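Local coordinates for hypothetical protein APE2540 (Aeropyrum pernix, PDB 1WDV) that probably acts as a trans-editing deacylase that hydrolyses alanine mischarged onto proline tRNA, at residues R17-Q22 and L131-P136; V43-V48 and V55-I60; L49-G54 and G76-L81; L109-I114 and T143-A148. All coordinates share one frame; numbering follows the deposited sequence.

Interaction 1: residues R17-Q22 and L131-P136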
loop_
_atom_site.group_PDB
_atom_site.type_symbol
_atom_site.label_atom_id
_atom_site.label_comp_id
_atom_site.label_asym_id
_atom_site.label_seq_id
_atom_site.Cartn_x
_atom_site.Cartn_y
_atom_site.Cartn_z
ATOM N N ARG A 17 5.063 12.331 -5.137
ATOM C CA ARG A 17 5.301 12.313 -6.570
ATOM C C ARG A 17 5.123 10.929 -7.154
ATOM O O ARG A 17 5.296 9.938 -6.449
ATOM C CB ARG A 17 6.754 12.698 -6.869
ATOM C CG ARG A 17 7.278 13.963 -6.248
ATOM C CD ARG A 17 8.638 14.295 -6.878
ATOM N NE ARG A 17 9.611 13.219 -6.704
ATOM C CZ ARG A 17 10.867 13.285 -7.128
ATOM N NH1 ARG A 17 11.295 14.384 -7.749
ATOM N NH2 ARG A 17 11.700 12.266 -6.928
ATOM N N LEU A 18 4.792 10.861 -8.442
ATOM C CA LEU A 18 4.696 9.571 -9.129
ATOM C C LEU A 18 5.980 9.398 -9.948
ATOM O O LEU A 18 6.355 10.284 -10.734
ATOM C CB LEU A 18 3.488 9.503 -10.071
ATOM C CG LEU A 18 2.097 9.275 -9.482
ATOM C CD1 LEU A 18 1.122 9.167 -10.637
ATOM C CD2 LEU A 18 2.066 7.991 -8.625
ATOM N N LEU A 19 6.665 8.279 -9.754
ATOM C CA LEU A 19 7.892 7.993 -10.485
ATOM C C LEU A 19 7.518 6.917 -11.480
ATOM O O LEU A 19 6.777 5.989 -11.153
ATOM C CB LEU A 19 8.985 7.517 -9.540
ATOM C CG LEU A 19 9.408 8.533 -8.465
ATOM C CD1 LEU A 19 10.550 7.929 -7.693
ATOM C CD2 LEU A 19 9.819 9.890 -9.088
ATOM N N ILE A 20 8.020 7.034 -12.705
ATOM C CA ILE A 20 7.651 6.071 -13.747
ATOM C C ILE A 20 8.764 5.130 -14.145
ATOM O O ILE A 20 9.863 5.568 -14.438
ATOM C CB ILE A 20 7.218 6.841 -15.019
ATOM C CG1 ILE A 20 6.213 7.935 -14.646
ATOM C CG2 ILE A 20 6.648 5.869 -16.041
ATOM C CD1 ILE A 20 4.979 7.418 -13.928
HETATM N N MSE A 21 8.481 3.833 -14.162
HETATM C CA MSE A 21 9.467 2.832 -14.567
HETATM C C MSE A 21 9.206 2.572 -16.055
HETATM O O MSE A 21 8.084 2.354 -16.460
HETATM C CB MSE A 21 9.257 1.556 -13.755
HETATM C CG MSE A 21 9.157 1.828 -12.260
HETATM SE SE MSE A 21 10.819 2.515 -11.593
HETATM C CE MSE A 21 11.704 1.129 -12.344
ATOM N N GLN A 22 10.244 2.602 -16.880
ATOM C CA GLN A 22 10.045 2.410 -18.314
ATOM C C GLN A 22 9.320 1.087 -18.602
ATOM O O GLN A 22 8.432 1.018 -19.461
ATOM C CB GLN A 22 11.393 2.472 -19.026
ATOM C CG GLN A 22 11.246 2.629 -20.520
ATOM C CD GLN A 22 11.260 1.294 -21.215
ATOM O OE1 GLN A 22 12.139 0.474 -20.949
ATOM N NE2 GLN A 22 10.285 1.060 -22.119
ATOM N N LEU A 131 5.294 4.297 -9.477
ATOM C CA LEU A 131 5.507 4.178 -8.054
ATOM C C LEU A 131 5.189 5.514 -7.377
ATOM O O LEU A 131 5.532 6.582 -7.886
ATOM C CB LEU A 131 6.961 3.786 -7.774
ATOM C CG LEU A 131 7.311 2.392 -8.312
ATOM C CD1 LEU A 131 8.823 2.312 -8.525
ATOM C CD2 LEU A 131 6.863 1.323 -7.328
ATOM N N LEU A 132 4.529 5.459 -6.222
ATOM C CA LEU A 132 4.201 6.681 -5.495
ATOM C C LEU A 132 5.251 6.929 -4.424
ATOM O O LEU A 132 5.418 6.113 -3.512
ATOM C CB LEU A 132 2.842 6.537 -4.802
ATOM C CG LEU A 132 2.420 7.664 -3.840
ATOM C CD1 LEU A 132 2.213 8.947 -4.631
ATOM C CD2 LEU A 132 1.130 7.254 -3.118
ATOM N N GLU A 133 5.965 8.048 -4.538
ATOM C CA GLU A 133 6.976 8.404 -3.555
ATOM C C GLU A 133 6.226 9.209 -2.498
ATOM O O GLU A 133 5.672 10.286 -2.811
ATOM C CB GLU A 133 8.047 9.272 -4.198
ATOM C CG GLU A 133 9.074 9.823 -3.233
ATOM C CD GLU A 133 9.924 10.870 -3.941
ATOM O OE1 GLU A 133 10.880 10.492 -4.639
ATOM O OE2 GLU A 133 9.598 12.066 -3.847
ATOM N N PHE A 134 6.183 8.689 -1.271
ATOM C CA PHE A 134 5.450 9.369 -0.193
ATOM C C PHE A 134 6.035 9.165 1.208
ATOM O O PHE A 134 6.902 8.340 1.431
ATOM C CB PHE A 134 3.975 8.897 -0.198
ATOM C CG PHE A 134 3.756 7.487 0.330
ATOM C CD1 PHE A 134 3.388 7.274 1.667
ATOM C CD2 PHE A 134 3.881 6.374 -0.513
ATOM C CE1 PHE A 134 3.153 5.980 2.143
ATOM C CE2 PHE A 134 3.644 5.078 -0.051
ATOM C CZ PHE A 134 3.278 4.874 1.290
ATOM N N SER A 135 5.511 9.926 2.158
ATOM C CA SER A 135 5.952 9.839 3.552
ATOM C C SER A 135 4.928 9.044 4.335
ATOM O O SER A 135 3.760 9.399 4.348
ATOM C CB SER A 135 6.010 11.238 4.169
ATOM O OG SER A 135 5.908 11.150 5.592
ATOM N N PRO A 136 5.352 7.964 5.006
ATOM C CA PRO A 136 4.439 7.148 5.799
ATOM C C PRO A 136 3.705 7.988 6.844
ATOM O O PRO A 136 2.491 7.885 6.995
ATOM C CB PRO A 136 5.359 6.114 6.430
ATOM C CG PRO A 136 6.366 5.870 5.315
ATOM C CD PRO A 136 6.659 7.296 4.833
#
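Arg17 lays its side chain alongside that of Glu133, both pointing the same way off one face of the sheet, with guanidinium and carboxylate planes 26° apart. NH2 of Arg17 meets OE1 of Glu133 at 3.0 Å on its syn side in a salt bridge, while NE of Arg17 makes a weaker, bent bond to OE2 of Glu133 (3.1 Å). Glu133 runs out extended, its CG anti to the backbone N (chi1 174°), and Arg17 folds at chi3 (-58°) to bring its head alongside. Beneath them the backbones pair antiparallel: Glu133 N donates to Arg17 O at 2.8 Å, and Leu19 and Leu131 exchange two nearly straight bonds. On the opposite face CD2 of Leu18 meets CD1 of Leu132 at 4.1 Å; Ile9 of helix 4-12 covers Leu132, while Leu18 lies against Glu6 of the same helix. Further along, the selenium of Met21, a selenomethionine, rests 3.7 Å from CD1 of Leu131, and Leu34 and Leu35 of helix 28-35 continue this apolar patch. With Glu133 shortened to alanine, the Arg17 guanidinium would probably lose its carboxylate mate and be left to swing outward. The exposed Arg17, on the edge strand, closes over the buried carboxylate, whose charge is probably balanced mainly by Arg17, with Lys120 adding a long, weak ion pair.

Interaction 2: residues V43-V48 and V55-I60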
loop_
_atom_site.group_PDB
_atom_site.type_symbol
_atom_site.label_atom_id
_atom_site.label_comp_id
_atom_site.label_asym_id
_atom_site.label_seq_id
_atom_site.Cartn_x
_atom_site.Cartn_y
_atom_site.Cartn_z
ATOM N N VAL A 43 7.120 -0.266 -0.599
ATOM C CA VAL A 43 6.031 -0.803 0.201
ATOM C C VAL A 43 4.913 -1.377 -0.636
ATOM O O VAL A 43 4.617 -0.877 -1.716
ATOM C CB VAL A 43 5.449 0.266 1.150
ATOM C CG1 VAL A 43 6.510 0.695 2.142
ATOM C CG2 VAL A 43 4.985 1.492 0.348
ATOM N N LYS A 44 4.306 -2.444 -0.135
ATOM C CA LYS A 44 3.204 -3.025 -0.879
ATOM C C LYS A 44 1.906 -2.774 -0.143
ATOM O O LYS A 44 1.887 -2.772 1.081
ATOM C CB LYS A 44 3.440 -4.516 -1.096
ATOM C CG LYS A 44 3.968 -5.259 0.089
ATOM C CD LYS A 44 4.900 -6.375 -0.391
ATOM C CE LYS A 44 5.357 -7.295 0.736
ATOM N NZ LYS A 44 6.023 -8.522 0.189
ATOM N N THR A 45 0.857 -2.493 -0.916
ATOM C CA THR A 45 -0.493 -2.266 -0.410
ATOM C C THR A 45 -1.180 -3.594 -0.627
ATOM O O THR A 45 -1.510 -3.938 -1.760
ATOM C CB THR A 45 -1.257 -1.204 -1.243
ATOM O OG1 THR A 45 -0.531 0.034 -1.242
ATOM C CG2 THR A 45 -2.609 -0.923 -0.634
ATOM N N LEU A 46 -1.369 -4.347 0.441
ATOM C CA LEU A 46 -2.008 -5.650 0.341
ATOM C C LEU A 46 -3.472 -5.575 0.684
ATOM O O LEU A 46 -3.835 -5.037 1.722
ATOM C CB LEU A 46 -1.354 -6.637 1.313
ATOM C CG LEU A 46 0.156 -6.802 1.140
ATOM C CD1 LEU A 46 0.694 -7.727 2.266
ATOM C CD2 LEU A 46 0.450 -7.356 -0.250
ATOM N N ILE A 47 -4.329 -6.136 -0.163
ATOM C CA ILE A 47 -5.753 -6.108 0.172
ATOM C C ILE A 47 -6.092 -7.343 1.005
ATOM O O ILE A 47 -5.776 -8.496 0.633
ATOM C CB ILE A 47 -6.616 -6.057 -1.105
ATOM C CG1 ILE A 47 -6.232 -4.830 -1.941
ATOM C CG2 ILE A 47 -8.096 -6.021 -0.751
ATOM C CD1 ILE A 47 -6.423 -3.459 -1.226
ATOM N N VAL A 48 -6.746 -7.105 2.144
ATOM C CA VAL A 48 -7.116 -8.179 3.060
ATOM C C VAL A 48 -8.635 -8.157 3.240
ATOM O O VAL A 48 -9.240 -7.082 3.321
ATOM C CB VAL A 48 -6.399 -7.961 4.412
ATOM C CG1 VAL A 48 -6.837 -8.989 5.454
ATOM C CG2 VAL A 48 -4.881 -8.081 4.181
ATOM N N VAL A 55 -13.078 -4.843 3.968
ATOM C CA VAL A 55 -11.926 -4.823 3.086
ATOM C C VAL A 55 -10.905 -3.867 3.657
ATOM O O VAL A 55 -11.232 -2.729 4.009
ATOM C CB VAL A 55 -12.305 -4.369 1.671
ATOM C CG1 VAL A 55 -11.074 -4.450 0.754
ATOM C CG2 VAL A 55 -13.460 -5.269 1.134
ATOM N N TYR A 56 -9.664 -4.329 3.723
ATOM C CA TYR A 56 -8.572 -3.525 4.241
ATOM C C TYR A 56 -7.426 -3.416 3.230
ATOM O O TYR A 56 -7.236 -4.315 2.406
ATOM C CB TYR A 56 -8.007 -4.170 5.503
ATOM C CG TYR A 56 -9.017 -4.472 6.574
ATOM C CD1 TYR A 56 -9.817 -5.612 6.486
ATOM C CD2 TYR A 56 -9.170 -3.627 7.672
ATOM C CE1 TYR A 56 -10.755 -5.917 7.465
ATOM C CE2 TYR A 56 -10.129 -3.929 8.673
ATOM C CZ TYR A 56 -10.904 -5.080 8.543
ATOM O OH TYR A 56 -11.863 -5.402 9.482
ATOM N N ALA A 57 -6.702 -2.303 3.277
ATOM C CA ALA A 57 -5.512 -2.086 2.436
ATOM C C ALA A 57 -4.434 -1.967 3.519
ATOM O O ALA A 57 -4.487 -1.081 4.356
ATOM C CB ALA A 57 -5.626 -0.789 1.644
ATOM N N VAL A 58 -3.464 -2.875 3.480
ATOM C CA VAL A 58 -2.436 -2.952 4.508
ATOM C C VAL A 58 -1.070 -2.686 3.879
ATOM O O VAL A 58 -0.607 -3.452 3.039
ATOM C CB VAL A 58 -2.478 -4.377 5.151
ATOM C CG1 VAL A 58 -1.532 -4.440 6.377
ATOM C CG2 VAL A 58 -3.938 -4.702 5.565
ATOM N N VAL A 59 -0.429 -1.601 4.309
ATOM C CA VAL A 59 0.857 -1.202 3.771
ATOM C C VAL A 59 1.995 -1.720 4.623
ATOM O O VAL A 59 2.107 -1.370 5.808
ATOM C CB VAL A 59 0.962 0.345 3.685
ATOM C CG1 VAL A 59 2.248 0.732 3.036
ATOM C CG2 VAL A 59 -0.229 0.894 2.867
ATOM N N ILE A 60 2.835 -2.566 4.013
ATOM C CA ILE A 60 3.963 -3.163 4.722
ATOM C C ILE A 60 5.263 -3.042 3.932
ATOM O O ILE A 60 5.251 -2.765 2.724
ATOM C CB ILE A 60 3.721 -4.678 5.044
ATOM C CG1 ILE A 60 3.724 -5.508 3.761
ATOM C CG2 ILE A 60 2.353 -4.861 5.770
ATOM C CD1 ILE A 60 3.736 -7.050 4.030
#
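Six backbone hydrogen bonds tie Val43-Val48 to Val55-Ile60, in three reciprocal antiparallel pairs: Lys44 with Ile60, Leu46 with Val58, and Val48 with Tyr56. The bond from Leu46 N to Val58 O is almost straight at the hydrogen (176°), though the donor stands above the carbonyl plane. Between these pairs the CA hydrogens also face carbonyls, as where CA of Ile47 lies 3.2 Å from Tyr56 O. Val48 O takes the N-H of Tyr56 and also lies in the plane of the Tyr56 ring, at its edge, 3.5 Å from CD1.

On the face bearing Lys44, Leu46 and Val48, the aliphatic part of Lys44 crosses Ile60, with CE 3.7 Å from Ile60 CD1. Ile60 holds CG1 between its backbone N and carbonyl carbon (chi1 69°), which brings CD1 to within 3.6 Å of CD1 of Leu46; the two chains meet at about a right angle. Next along, CG2 of Val48 touches CG2 of Val58 at 3.8 Å. The other face carries Thr45, Ile47, Ala57 and Val59, small or beta-branched residues that suit extended backbone; the methyl of Ala57 fits beside CG2 of Thr45 and CD1 of Ile47. Flanking it, CG1 of Val55 meets CG2 of Ile47 at 3.7 Å, and CB of Val43 packs on CG1 of Val59. The hydroxyl of Thr45 is satisfied by Val98 O.

The hairpin supplies two inner strands of the mixed sheet, 43-50 beside strand 79-81 and 55-61 beside strand 108-112. Helix 68-75 covers Tyr56 and Val58 through Met71, and helix 84-91 covers Ile47 on the other face.

Interaction 3: residues L49-G54 and G76-L81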
loop_
_atom_site.group_PDB
_atom_site.type_symbol
_atom_site.label_atom_id
_atom_site.label_comp_id
_atom_site.label_asym_id
_atom_site.label_seq_id
_atom_site.Cartn_x
_atom_site.Cartn_y
_atom_site.Cartn_z
ATOM N N LEU A 49 -9.236 -9.349 3.305
ATOM C CA LEU A 49 -10.686 -9.455 3.433
ATOM C C LEU A 49 -11.103 -10.162 4.701
ATOM O O LEU A 49 -10.508 -11.178 5.047
ATOM C CB LEU A 49 -11.235 -10.266 2.266
ATOM C CG LEU A 49 -10.773 -9.823 0.874
ATOM C CD1 LEU A 49 -11.330 -10.811 -0.158
ATOM C CD2 LEU A 49 -11.265 -8.415 0.586
ATOM N N ASP A 50 -12.119 -9.663 5.402
ATOM C CA ASP A 50 -12.583 -10.416 6.549
ATOM C C ASP A 50 -13.797 -11.231 6.079
ATOM O O ASP A 50 -14.193 -11.152 4.912
ATOM C CB ASP A 50 -12.897 -9.520 7.779
ATOM C CG ASP A 50 -14.049 -8.537 7.567
ATOM O OD1 ASP A 50 -15.022 -8.859 6.862
ATOM O OD2 ASP A 50 -13.980 -7.414 8.159
ATOM N N ASN A 51 -14.373 -12.051 6.949
ATOM C CA ASN A 51 -15.504 -12.858 6.513
ATOM C C ASN A 51 -16.888 -12.207 6.598
ATOM O O ASN A 51 -17.908 -12.907 6.545
ATOM C CB ASN A 51 -15.497 -14.188 7.266
ATOM C CG ASN A 51 -15.803 -14.024 8.746
ATOM O OD1 ASN A 51 -15.830 -12.913 9.281
ATOM N ND2 ASN A 51 -16.036 -15.146 9.415
ATOM N N ALA A 52 -16.936 -10.883 6.708
ATOM C CA ALA A 52 -18.199 -10.171 6.785
ATOM C C ALA A 52 -18.254 -8.966 5.856
ATOM O O ALA A 52 -18.856 -7.951 6.190
ATOM C CB ALA A 52 -18.476 -9.733 8.236
ATOM N N GLY A 53 -17.596 -9.068 4.698
ATOM C CA GLY A 53 -17.615 -7.983 3.741
ATOM C C GLY A 53 -16.617 -6.857 3.962
ATOM O O GLY A 53 -16.580 -5.903 3.182
ATOM N N GLY A 54 -15.791 -6.965 4.994
ATOM C CA GLY A 54 -14.821 -5.911 5.266
ATOM C C GLY A 54 -13.592 -5.999 4.370
ATOM O O GLY A 54 -13.124 -7.093 4.036
ATOM N N GLY A 76 -10.718 -8.350 14.260
ATOM C CA GLY A 76 -11.631 -8.923 15.230
ATOM C C GLY A 76 -12.485 -9.995 14.580
ATOM O O GLY A 76 -13.467 -10.453 15.156
ATOM N N LYS A 77 -12.095 -10.401 13.375
ATOM C CA LYS A 77 -12.818 -11.400 12.588
ATOM C C LYS A 77 -11.815 -12.185 11.755
ATOM O O LYS A 77 -10.719 -11.712 11.509
ATOM C CB LYS A 77 -13.774 -10.706 11.597
ATOM C CG LYS A 77 -14.950 -10.005 12.225
ATOM C CD LYS A 77 -15.734 -9.253 11.180
ATOM C CE LYS A 77 -16.939 -8.569 11.828
ATOM N NZ LYS A 77 -17.462 -7.497 10.951
ATOM N N PRO A 78 -12.194 -13.392 11.299
ATOM C CA PRO A 78 -11.298 -14.205 10.479
ATOM C C PRO A 78 -10.950 -13.405 9.214
ATOM O O PRO A 78 -11.827 -12.751 8.637
ATOM C CB PRO A 78 -12.147 -15.433 10.144
ATOM C CG PRO A 78 -13.081 -15.537 11.343
ATOM C CD PRO A 78 -13.464 -14.092 11.558
ATOM N N VAL A 79 -9.699 -13.469 8.772
ATOM C CA VAL A 79 -9.305 -12.738 7.555
ATOM C C VAL A 79 -8.470 -13.576 6.607
ATOM O O VAL A 79 -7.975 -14.653 6.962
ATOM C CB VAL A 79 -8.454 -11.472 7.870
ATOM C CG1 VAL A 79 -9.283 -10.483 8.669
ATOM C CG2 VAL A 79 -7.187 -11.850 8.623
ATOM N N ARG A 80 -8.311 -13.070 5.390
ATOM C CA ARG A 80 -7.475 -13.747 4.405
ATOM C C ARG A 80 -7.022 -12.707 3.413
ATOM O O ARG A 80 -7.550 -11.605 3.376
ATOM C CB ARG A 80 -8.241 -14.854 3.657
ATOM C CG ARG A 80 -9.331 -14.360 2.682
ATOM C CD ARG A 80 -9.820 -15.542 1.847
ATOM N NE ARG A 80 -11.006 -15.238 1.037
ATOM C CZ ARG A 80 -11.006 -14.608 -0.136
ATOM N NH1 ARG A 80 -9.871 -14.190 -0.669
ATOM N NH2 ARG A 80 -12.155 -14.414 -0.800
ATOM N N LEU A 81 -6.030 -13.068 2.600
ATOM C CA LEU A 81 -5.559 -12.173 1.553
ATOM C C LEU A 81 -6.553 -12.255 0.419
ATOM O O LEU A 81 -7.065 -13.343 0.132
ATOM C CB LEU A 81 -4.222 -12.647 0.985
ATOM C CG LEU A 81 -3.043 -12.454 1.910
ATOM C CD1 LEU A 81 -1.869 -13.301 1.399
ATOM C CD2 LEU A 81 -2.699 -10.959 1.967
HETATM O O HOH W 1 -11.838 -14.107 5.804
HETATM O O HOH W 2 -16.097 -5.594 8.489
#
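The carboxylate of Asp50 turns back into its own loop while its backbone pairs with Val79. OD1 of Asp50 accepts from Ala52 N and Gly54 N, both at 2.8 Å and from opposite faces of the carboxylate plane; the first bond closes an Asx turn. CG lies between backbone N and carbonyl carbon (chi1 64°), and this turns the carboxylate back toward the amides of the loop. Glycine suits position 54, where a beta carbon would collide with OD2 of Asp50, and position 53, whose phi is positive.

Across the contact, Leu49 and Arg80 exchange two backbone bonds, the one from Leu49 N to Arg80 O nearly straight at 2.8 Å. A weak bond from Asn51 N to Pro78 O follows. The Asn51 amide lies against CD and CG of the Pro78 ring, and the extended Lys77 reaches the methyl of Ala52; a water donating to Asp50 OD2 also weakly accepts from Lys77 NZ. CD1 of Leu49 sits over one face of the Arg80 guanidinium, offset toward the rim and 3.4 Å above its plane, while Arg80 NH1 forms a salt bridge with Glu86.

Strand 79-81 is one of the two outermost strands of the mixed sheet, next to strand 43-50. Helix 68-75 backs Val79, and helix 84-91 packs against Leu49 through Leu90.

Interaction 4: residues L109-I114 and T143-A148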
loop_
_atom_site.group_PDB
_atom_site.type_symbol
_atom_site.label_atom_id
_atom_site.label_comp_id
_atom_site.label_asym_id
_atom_site.label_seq_id
_atom_site.Cartn_x
_atom_site.Cartn_y
_atom_site.Cartn_z
ATOM N N LEU A 109 -7.669 1.584 5.687
ATOM C CA LEU A 109 -6.211 1.587 5.559
ATOM C C LEU A 109 -5.478 1.283 6.872
ATOM O O LEU A 109 -5.822 1.832 7.927
ATOM C CB LEU A 109 -5.758 2.956 5.028
ATOM C CG LEU A 109 -4.261 3.190 4.791
ATOM C CD1 LEU A 109 -3.815 2.277 3.658
ATOM C CD2 LEU A 109 -4.003 4.649 4.431
ATOM N N VAL A 110 -4.487 0.402 6.793
ATOM C CA VAL A 110 -3.664 0.000 7.954
ATOM C C VAL A 110 -2.204 0.161 7.524
ATOM O O VAL A 110 -1.821 -0.296 6.455
ATOM C CB VAL A 110 -3.917 -1.494 8.334
ATOM C CG1 VAL A 110 -3.033 -1.908 9.512
ATOM C CG2 VAL A 110 -5.398 -1.722 8.670
ATOM N N VAL A 111 -1.380 0.792 8.360
ATOM C CA VAL A 111 0.033 1.013 8.017
ATOM C C VAL A 111 0.923 0.349 9.055
ATOM O O VAL A 111 0.725 0.542 10.258
ATOM C CB VAL A 111 0.346 2.535 7.956
ATOM C CG1 VAL A 111 1.825 2.772 7.666
ATOM C CG2 VAL A 111 -0.459 3.165 6.815
ATOM N N ASP A 112 1.872 -0.473 8.611
ATOM C CA ASP A 112 2.761 -1.108 9.578
ATOM C C ASP A 112 3.663 -0.072 10.240
ATOM O O ASP A 112 4.309 0.719 9.558
ATOM C CB ASP A 112 3.621 -2.184 8.954
ATOM C CG ASP A 112 4.297 -3.028 10.019
ATOM O OD1 ASP A 112 5.261 -2.555 10.668
ATOM O OD2 ASP A 112 3.838 -4.146 10.263
ATOM N N ARG A 113 3.740 -0.093 11.570
ATOM C CA ARG A 113 4.514 0.941 12.257
ATOM C C ARG A 113 6.005 0.933 11.960
ATOM O O ARG A 113 6.655 1.957 12.151
ATOM C CB ARG A 113 4.278 0.900 13.789
ATOM C CG ARG A 113 5.367 0.251 14.594
ATOM C CD ARG A 113 5.046 0.144 16.075
ATOM N NE ARG A 113 3.790 -0.540 16.350
ATOM C CZ ARG A 113 2.659 0.069 16.691
ATOM N NH1 ARG A 113 2.597 1.396 16.803
ATOM N NH2 ARG A 113 1.575 -0.659 16.929
ATOM N N ILE A 114 6.544 -0.191 11.491
ATOM C CA ILE A 114 7.978 -0.215 11.184
ATOM C C ILE A 114 8.302 0.806 10.078
ATOM O O ILE A 114 9.447 1.245 9.940
ATOM C CB ILE A 114 8.453 -1.653 10.784
ATOM C CG1 ILE A 114 9.978 -1.711 10.755
ATOM C CG2 ILE A 114 7.937 -2.028 9.433
ATOM C CD1 ILE A 114 10.514 -3.124 10.726
ATOM N N THR A 143 -4.974 10.328 6.437
ATOM C CA THR A 143 -6.053 9.354 6.310
ATOM C C THR A 143 -6.656 8.827 7.599
ATOM O O THR A 143 -7.738 8.221 7.581
ATOM C CB THR A 143 -5.543 8.131 5.549
ATOM O OG1 THR A 143 -4.465 7.554 6.302
ATOM C CG2 THR A 143 -5.043 8.509 4.161
ATOM N N GLY A 144 -5.957 9.038 8.707
ATOM C CA GLY A 144 -6.420 8.510 9.981
ATOM C C GLY A 144 -6.169 7.019 10.047
ATOM O O GLY A 144 -6.732 6.302 10.890
ATOM N N ALA A 145 -5.292 6.539 9.170
ATOM C CA ALA A 145 -4.967 5.132 9.115
ATOM C C ALA A 145 -4.564 4.550 10.460
ATOM O O ALA A 145 -3.940 5.214 11.304
ATOM C CB ALA A 145 -3.846 4.910 8.109
ATOM N N VAL A 146 -4.930 3.294 10.650
ATOM C CA VAL A 146 -4.584 2.555 11.841
ATOM C C VAL A 146 -3.119 2.098 11.746
ATOM O O VAL A 146 -2.742 1.472 10.771
ATOM C CB VAL A 146 -5.438 1.279 11.941
ATOM C CG1 VAL A 146 -5.104 0.550 13.211
ATOM C CG2 VAL A 146 -6.921 1.625 11.853
ATOM N N VAL A 147 -2.301 2.416 12.740
ATOM C CA VAL A 147 -0.904 1.965 12.743
ATOM C C VAL A 147 -0.859 0.671 13.563
ATOM O O VAL A 147 -1.346 0.654 14.689
ATOM C CB VAL A 147 0.003 3.044 13.388
ATOM C CG1 VAL A 147 1.412 2.542 13.504
ATOM C CG2 VAL A 147 -0.028 4.344 12.505
ATOM N N ALA A 148 -0.265 -0.396 13.013
ATOM C CA ALA A 148 -0.234 -1.676 13.700
ATOM C C ALA A 148 1.011 -2.469 13.357
ATOM O O ALA A 148 1.797 -2.054 12.518
ATOM C CB ALA A 148 -1.489 -2.481 13.313
#
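Thr143, at the end of helix 136-143, brings OG1 to 3.5 Å from CD2 of Leu109; the same oxygen accepts from Ala145 N in an ST turn and bonds to Leu139 O. Gly144 leaves the helix with a positive phi, which glycine adopts readily. The small methyl of Ala145 then fits between CD2 of Leu109 (3.7 Å) and CG2 of Val111. Val146 starts the parallel pairing: its N donates to Leu109 O and its O accepts from Val111 N at 2.9 Å. CG1 of Val147, anti to the backbone N (chi1 175°), presses on CB of Arg113 and lies over one face of the guanidinium, whose NE forms a salt bridge with Asp149. Ala148 N binds Val111 O, its O receives Arg113 N at 2.9 Å, and its methyl touches CG1 of Val110. Asp112 ends the strand: OD1 takes Ile114 N through its anti lone pair at 2.8 Å, an Asx turn, and OD2 accepts from Val150 N. Replacing Asp112 with a leucine would probably leave the amides of Ile114 and Val150 without their acceptor and let the turn shift. Strand, helix 136-143 packed on Val111 and Val147, then parallel neighbour: these are the marks of a beta-alpha-beta crossover, here carrying an additional excursion through strands 121-124 and 130-134.

Interactions 2, 3 and 4 build one mixed sheet, while interaction 1 belongs to a separate antiparallel sheet. Interactions 2 and 3 share strand 43-50, and Tyr56 OH lies 3.2 Å from Asp50 OD2, a probable hydrogen bond across the two strands of the hairpin near its turn. Interaction 4 joins the other side of the hairpin, with Ala57 O and Val110 N 2.9 Å apart. Interaction 1, whose centre is about 17 Å from that of interaction 2, touches it through CE2 of Phe134 and CG2 of Val43 at 3.8 Å. Interactions 1 and 3 lie on opposite sides of the chain's centre, their centres about 29 Å apart. No ligand marks an active site among these contacts.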